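PDB 1ZPU: iron transport multicopper oxidase FET3 from Saccharomyces cerevisiae, which oxidises ferrous to ferric iron with four copper ions, reducing dioxygen to water, so that the iron can enter the cell through a ferric permease. Local coordinates for residues G330-T342 with F460-G474. Sequence-based numbering, arbitrary orientation.
With CU1 (copper (I) ion), chain B; CU1 (copper (I) ion), chain C; CU1 (copper (I) ion), chain D; NAG (2-acetamido-2-deoxy-beta-D-glucopyranose), chain E.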
loop_
_atom_site.group_PDB
_atom_site.type_symbol
_atom_site.label_atom_id
_atom_site.label_comp_id
_atom_site.label_asym_id
_atom_site.label_seq_id
_atom_site.Cartn_x
_atom_site.Cartn_y
_atom_site.Cartn_z
ATOM N N GLY A 330 25.691 -10.627 -5.854
ATOM C CA GLY A 330 25.010 -11.789 -6.415
ATOM C C GLY A 330 23.521 -11.868 -6.143
ATOM O O GLY A 330 22.841 -12.753 -6.670
ATOM N N VAL A 331 22.997 -10.961 -5.321
ATOM C CA VAL A 331 21.568 -10.971 -5.021
ATOM C C VAL A 331 20.791 -10.100 -6.004
ATOM O O VAL A 331 21.353 -9.203 -6.638
ATOM C CB VAL A 331 21.238 -10.624 -3.526
ATOM C CG1 VAL A 331 22.424 -10.897 -2.610
ATOM C CG2 VAL A 331 20.750 -9.193 -3.366
ATOM N N ASN A 332 19.500 -10.381 -6.124
ATOM C CA ASN A 332 18.643 -9.707 -7.084
ATOM C C ASN A 332 17.874 -8.523 -6.480
ATOM O O ASN A 332 17.074 -8.696 -5.561
ATOM C CB ASN A 332 17.688 -10.721 -7.709
ATOM C CG ASN A 332 16.932 -10.159 -8.883
ATOM O OD1 ASN A 332 15.751 -9.817 -8.770
ATOM N ND2 ASN A 332 17.603 -10.056 -10.020
ATOM N N TYR A 333 18.130 -7.330 -7.014
ATOM C CA TYR A 333 17.499 -6.102 -6.548
ATOM C C TYR A 333 16.462 -5.561 -7.535
ATOM O O TYR A 333 16.410 -5.990 -8.700
ATOM C CB TYR A 333 18.565 -5.043 -6.283
ATOM C CG TYR A 333 19.425 -5.329 -5.071
ATOM C CD1 TYR A 333 20.684 -5.906 -5.205
ATOM C CD2 TYR A 333 18.975 -5.026 -3.789
ATOM C CE1 TYR A 333 21.484 -6.159 -4.098
ATOM C CE2 TYR A 333 19.755 -5.282 -2.678
ATOM C CZ TYR A 333 21.013 -5.850 -2.832
ATOM O OH TYR A 333 21.789 -6.112 -1.717
ATOM N N ALA A 334 15.639 -4.626 -7.063
ATOM C CA ALA A 334 14.671 -3.936 -7.908
ATOM C C ALA A 334 15.104 -2.494 -8.147
ATOM O O ALA A 334 15.638 -1.842 -7.248
ATOM C CB ALA A 334 13.330 -3.973 -7.275
ATOM N N PHE A 335 14.866 -1.998 -9.359
ATOM C CA PHE A 335 15.381 -0.696 -9.759
ATOM C C PHE A 335 14.323 0.258 -10.315
ATOM O O PHE A 335 13.470 -0.135 -11.105
ATOM C CB PHE A 335 16.484 -0.867 -10.806
ATOM C CG PHE A 335 17.692 -1.596 -10.309
ATOM C CD1 PHE A 335 17.729 -2.991 -10.290
ATOM C CD2 PHE A 335 18.814 -0.895 -9.890
ATOM C CE1 PHE A 335 18.855 -3.669 -9.842
ATOM C CE2 PHE A 335 19.944 -1.575 -9.443
ATOM C CZ PHE A 335 19.958 -2.959 -9.422
ATOM N N PHE A 336 14.389 1.511 -9.882
ATOM C CA PHE A 336 13.777 2.605 -10.614
ATOM C C PHE A 336 14.920 3.239 -11.403
ATOM O O PHE A 336 15.891 3.715 -10.809
ATOM C CB PHE A 336 13.122 3.630 -9.675
ATOM C CG PHE A 336 11.663 3.344 -9.345
ATOM C CD1 PHE A 336 11.181 3.555 -8.053
ATOM C CD2 PHE A 336 10.773 2.884 -10.321
ATOM C CE1 PHE A 336 9.842 3.308 -7.731
ATOM C CE2 PHE A 336 9.426 2.632 -10.015
ATOM C CZ PHE A 336 8.960 2.845 -8.718
ATOM N N ASN A 337 14.813 3.227 -12.732
ATOM C CA ASN A 337 15.944 3.536 -13.612
ATOM C C ASN A 337 17.155 2.718 -13.199
ATOM O O ASN A 337 17.099 1.488 -13.235
ATOM C CB ASN A 337 16.259 5.032 -13.634
ATOM C CG ASN A 337 15.091 5.863 -14.137
ATOM O OD1 ASN A 337 14.347 5.438 -15.030
ATOM N ND2 ASN A 337 14.920 7.054 -13.561
ATOM N N ASN A 338 18.225 3.379 -12.770
ATOM C CA ASN A 338 19.425 2.659 -12.357
ATOM C C ASN A 338 19.677 2.675 -10.851
ATOM O O ASN A 338 20.806 2.461 -10.406
ATOM C CB ASN A 338 20.648 3.172 -13.118
ATOM C CG ASN A 338 20.976 4.632 -12.806
ATOM O OD1 ASN A 338 20.178 5.356 -12.193
ATOM N ND2 ASN A 338 22.156 5.077 -13.262
ATOM N N ILE A 339 18.618 2.907 -10.074
ATOM C CA ILE A 339 18.722 3.065 -8.617
ATOM C C ILE A 339 17.831 2.086 -7.846
ATOM O O ILE A 339 16.638 1.968 -8.129
ATOM C CB ILE A 339 18.400 4.532 -8.197
ATOM C CG1 ILE A 339 19.398 5.500 -8.847
ATOM C CG2 ILE A 339 18.411 4.698 -6.679
ATOM C CD1 ILE A 339 19.078 6.965 -8.650
ATOM N N THR A 340 18.434 1.371 -6.895
ATOM C CA THR A 340 17.706 0.637 -5.860
ATOM C C THR A 340 17.672 1.545 -4.658
ATOM O O THR A 340 18.721 2.058 -4.250
ATOM C CB THR A 340 18.482 -0.581 -5.354
ATOM O OG1 THR A 340 19.281 -1.143 -6.402
ATOM C CG2 THR A 340 17.541 -1.611 -4.748
ATOM N N TYR A 341 16.496 1.730 -4.066
ATOM C CA TYR A 341 16.402 2.563 -2.877
ATOM C C TYR A 341 17.296 2.034 -1.763
ATOM O O TYR A 341 17.182 0.877 -1.350
ATOM C CB TYR A 341 14.971 2.704 -2.368
ATOM C CG TYR A 341 14.940 3.459 -1.064
ATOM C CD1 TYR A 341 15.124 4.838 -1.036
ATOM C CD2 TYR A 341 14.780 2.793 0.149
ATOM C CE1 TYR A 341 15.120 5.543 0.170
ATOM C CE2 TYR A 341 14.775 3.489 1.356
ATOM C CZ TYR A 341 14.941 4.861 1.356
ATOM O OH TYR A 341 14.937 5.554 2.537
ATOM N N THR A 342 18.192 2.895 -1.294
ATOM C CA THR A 342 19.066 2.565 -0.189
ATOM C C THR A 342 18.910 3.646 0.870
ATOM O O THR A 342 19.287 4.789 0.647
ATOM C CB THR A 342 20.520 2.466 -0.651
ATOM O OG1 THR A 342 20.565 1.937 -1.986
ATOM C CG2 THR A 342 21.297 1.566 0.281
ATOM N N PHE A 460 6.788 8.723 -0.071
ATOM C CA PHE A 460 7.350 7.516 -0.660
ATOM C C PHE A 460 6.522 7.111 -1.873
ATOM O O PHE A 460 5.292 7.069 -1.812
ATOM C CB PHE A 460 7.370 6.389 0.390
ATOM C CG PHE A 460 8.536 5.435 0.276
ATOM C CD1 PHE A 460 9.555 5.631 -0.652
ATOM C CD2 PHE A 460 8.630 4.343 1.139
ATOM C CE1 PHE A 460 10.640 4.732 -0.733
ATOM C CE2 PHE A 460 9.725 3.444 1.074
ATOM C CZ PHE A 460 10.717 3.638 0.136
ATOM N N PHE A 461 7.197 6.841 -2.984
ATOM C CA PHE A 461 6.541 6.235 -4.138
ATOM C C PHE A 461 7.178 4.883 -4.431
ATOM O O PHE A 461 8.345 4.823 -4.829
ATOM C CB PHE A 461 6.610 7.132 -5.371
ATOM C CG PHE A 461 5.972 6.528 -6.579
ATOM C CD1 PHE A 461 4.590 6.516 -6.714
ATOM C CD2 PHE A 461 6.753 5.944 -7.575
ATOM C CE1 PHE A 461 3.995 5.950 -7.828
ATOM C CE2 PHE A 461 6.161 5.362 -8.695
ATOM C CZ PHE A 461 4.775 5.371 -8.818
ATOM N N HIS A 462 6.418 3.808 -4.236
ATOM C CA HIS A 462 6.980 2.467 -4.313
ATOM C C HIS A 462 5.969 1.411 -4.682
ATOM O O HIS A 462 4.758 1.640 -4.621
ATOM C CB HIS A 462 7.580 2.075 -2.968
ATOM C CG HIS A 462 6.565 1.943 -1.880
ATOM N ND1 HIS A 462 5.938 0.751 -1.587
ATOM C CD2 HIS A 462 6.059 2.857 -1.020
ATOM C CE1 HIS A 462 5.082 0.939 -0.597
ATOM N NE2 HIS A 462 5.133 2.209 -0.238
ATOM N N CYS A 463 6.485 0.238 -5.023
ATOM C CA CYS A 463 5.673 -0.950 -5.165
ATOM C C CYS A 463 5.262 -1.464 -3.786
ATOM O O CYS A 463 6.072 -1.552 -2.859
ATOM C CB CYS A 463 6.448 -2.016 -5.917
ATOM S SG CYS A 463 5.487 -3.483 -6.231
ATOM N N HIS A 464 3.991 -1.800 -3.650
ATOM C CA HIS A 464 3.458 -2.243 -2.376
ATOM C C HIS A 464 3.601 -3.752 -2.145
ATOM O O HIS A 464 3.120 -4.273 -1.143
ATOM C CB HIS A 464 2.013 -1.804 -2.226
ATOM C CG HIS A 464 1.649 -1.463 -0.822
ATOM N ND1 HIS A 464 1.505 -2.419 0.162
ATOM C CD2 HIS A 464 1.426 -0.267 -0.224
ATOM C CE1 HIS A 464 1.200 -1.824 1.304
ATOM N NE2 HIS A 464 1.140 -0.518 1.096
ATOM N N ILE A 465 4.261 -4.451 -3.060
ATOM C CA ILE A 465 4.582 -5.840 -2.834
ATOM C C ILE A 465 5.789 -5.849 -1.933
ATOM O O ILE A 465 6.867 -5.410 -2.322
ATOM C CB ILE A 465 4.915 -6.586 -4.132
ATOM C CG1 ILE A 465 3.639 -6.847 -4.951
ATOM C CG2 ILE A 465 5.659 -7.909 -3.813
ATOM C CD1 ILE A 465 3.901 -7.311 -6.377
ATOM N N GLU A 466 5.602 -6.355 -0.725
ATOM C CA GLU A 466 6.606 -6.266 0.313
ATOM C C GLU A 466 7.983 -6.762 -0.110
ATOM O O GLU A 466 9.009 -6.166 0.246
ATOM C CB GLU A 466 6.097 -6.998 1.543
ATOM C CG GLU A 466 5.199 -6.108 2.402
ATOM C CD GLU A 466 6.007 -5.067 3.198
ATOM O OE1 GLU A 466 6.737 -5.487 4.142
ATOM O OE2 GLU A 466 5.912 -3.848 2.871
ATOM N N TRP A 467 7.999 -7.844 -0.885
ATOM C CA TRP A 467 9.242 -8.400 -1.397
ATOM C C TRP A 467 9.964 -7.414 -2.310
ATOM O O TRP A 467 11.182 -7.289 -2.247
ATOM C CB TRP A 467 8.969 -9.713 -2.122
ATOM C CG TRP A 467 8.095 -10.653 -1.323
ATOM C CD1 TRP A 467 6.845 -11.095 -1.660
ATOM C CD2 TRP A 467 8.411 -11.261 -0.053
ATOM N NE1 TRP A 467 6.372 -11.949 -0.682
ATOM C CE2 TRP A 467 7.308 -12.059 0.313
ATOM C CE3 TRP A 467 9.522 -11.204 0.799
ATOM C CZ2 TRP A 467 7.276 -12.796 1.495
ATOM C CZ3 TRP A 467 9.495 -11.930 1.977
ATOM C CH2 TRP A 467 8.373 -12.720 2.317
ATOM N N HIS A 468 9.210 -6.698 -3.137
ATOM C CA HIS A 468 9.806 -5.777 -4.078
ATOM C C HIS A 468 10.306 -4.498 -3.392
ATOM O O HIS A 468 11.318 -3.901 -3.808
ATOM C CB HIS A 468 8.842 -5.480 -5.226
ATOM C CG HIS A 468 8.450 -6.697 -6.012
ATOM N ND1 HIS A 468 7.419 -6.691 -6.931
ATOM C CD2 HIS A 468 8.935 -7.960 -6.005
ATOM C CE1 HIS A 468 7.295 -7.893 -7.459
ATOM N NE2 HIS A 468 8.199 -8.681 -6.911
ATOM N N LEU A 469 9.599 -4.085 -2.342
ATOM C CA LEU A 469 10.045 -2.975 -1.520
ATOM C C LEU A 469 11.345 -3.344 -0.798
ATOM O O LEU A 469 12.242 -2.514 -0.666
ATOM C CB LEU A 469 8.962 -2.590 -0.532
ATOM C CG LEU A 469 9.201 -1.376 0.365
ATOM C CD1 LEU A 469 9.401 -0.067 -0.435
ATOM C CD2 LEU A 469 8.041 -1.277 1.363
ATOM N N LEU A 470 11.450 -4.596 -0.355
ATOM C CA LEU A 470 12.696 -5.123 0.214
ATOM C C LEU A 470 13.820 -5.127 -0.797
ATOM O O LEU A 470 14.983 -4.910 -0.429
ATOM C CB LEU A 470 12.509 -6.533 0.771
ATOM C CG LEU A 470 12.013 -6.556 2.212
ATOM C CD1 LEU A 470 11.310 -7.872 2.521
ATOM C CD2 LEU A 470 13.166 -6.296 3.187
ATOM N N GLN A 471 13.469 -5.368 -2.062
ATOM C CA GLN A 471 14.416 -5.305 -3.168
ATOM C C GLN A 471 14.770 -3.867 -3.554
ATOM O O GLN A 471 15.591 -3.643 -4.440
ATOM C CB GLN A 471 13.848 -6.048 -4.362
ATOM C CG GLN A 471 13.895 -7.551 -4.256
ATOM C CD GLN A 471 13.359 -8.205 -5.510
ATOM O OE1 GLN A 471 12.150 -8.439 -5.635
ATOM N NE2 GLN A 471 14.250 -8.486 -6.463
ATOM N N GLY A 472 14.134 -2.898 -2.894
ATOM C CA GLY A 472 14.391 -1.468 -3.111
ATOM C C GLY A 472 13.626 -0.733 -4.214
ATOM O O GLY A 472 14.132 0.255 -4.742
ATOM N N LEU A 473 12.408 -1.182 -4.546
ATOM C CA LEU A 473 11.614 -0.559 -5.605
ATOM C C LEU A 473 10.880 0.641 -5.051
ATOM O O LEU A 473 9.664 0.593 -4.866
ATOM C CB LEU A 473 10.579 -1.532 -6.168
ATOM C CG LEU A 473 10.454 -1.661 -7.694
ATOM C CD1 LEU A 473 9.132 -2.294 -8.105
ATOM C CD2 LEU A 473 10.694 -0.359 -8.459
ATOM N N GLY A 474 11.611 1.719 -4.787
ATOM C CA GLY A 474 11.009 2.930 -4.245
ATOM C C GLY A 474 11.809 4.184 -4.505
ATOM O O GLY A 474 13.019 4.125 -4.726
HETATM CU CU CU1 B . 6.445 -4.954 -7.544
HETATM CU CU CU1 C . 4.696 3.086 1.743
HETATM CU CU CU1 D . 0.153 0.878 2.526
HETATM C C1 NAG E . 22.852 5.939 -12.341
HETATM C C2 NAG E . 24.015 5.942 -11.350
HETATM C C3 NAG E . 24.755 7.293 -11.344
HETATM C C4 NAG E . 24.626 8.063 -12.658
HETATM C C5 NAG E . 23.161 8.214 -13.085
HETATM C C6 NAG E . 22.960 8.122 -14.598
HETATM C C7 NAG E . 24.202 5.227 -9.003
HETATM C C8 NAG E . 24.813 6.254 -8.075
HETATM N N2 NAG E . 23.471 5.661 -10.031
HETATM O O3 NAG E . 26.122 7.110 -11.037
HETATM O O4 NAG E . 25.184 9.343 -12.483
HETATM O O5 NAG E . 22.335 7.254 -12.437
HETATM O O6 NAG E . 23.859 8.992 -15.244
HETATM O O7 NAG E . 24.378 4.029 -8.802
#
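Y341 N donates to G472 O at 2.9 Å, nearly straight and in the carbonyl plane on a lone pair. One residue earlier, the side-chain amide of Q471 reaches back to N332: Q471 NE2 donates a hydrogen bond to N332 O at 3.0 Å, coming from above the carbonyl plane and not along a lone pair. The extended side chain of Q471, its CG beside the backbone N (chi1 -75°), carries the amide to strand 332-336, and between the two side-chain amides the planes are turned by 46°. A334 N also donates to Q471 O, an oxygen whose position in the model is less sure. G472, with positive phi, ends helix 466-470 in a Schellman motif, and L473 centres an inverse gamma turn that leads into the next strand. In this third cupredoxin domain, strand 332-336 is an outermost strand of one sheet while 457-463 and 474-479 belong to the other, so the contact joins the two sheets of the sandwich. The end of strand 457-463, the loop after it and helix 466-470 bear copper ligands: C463 SG and H468 ND1 bind the type 1 copper with H392, whereas H462 and H464, flanking C463, each bind one of the two type 3 coppers. H468 NE2 is hydrogen-bonded to E164. On the packing side, CB of A334 touches CG of L473 at 3.7 Å. L473 CD2 sits over the centre of the F336 ring face, a CH-pi contact 3.5 Å from the centroid, while G474 C meets that ring's edge. Beside it F461 lies nearly parallel but slid away, CE2 reaching F336 CZ at 3.8 Å. With an alanine at F336, L473 CD2 would probably lose the ring face it sits on, and F461 CE2 its neighbour. Farther out, F460 turns its edge to the face of Y341, centroids 5.3 Å apart and planes at 62°.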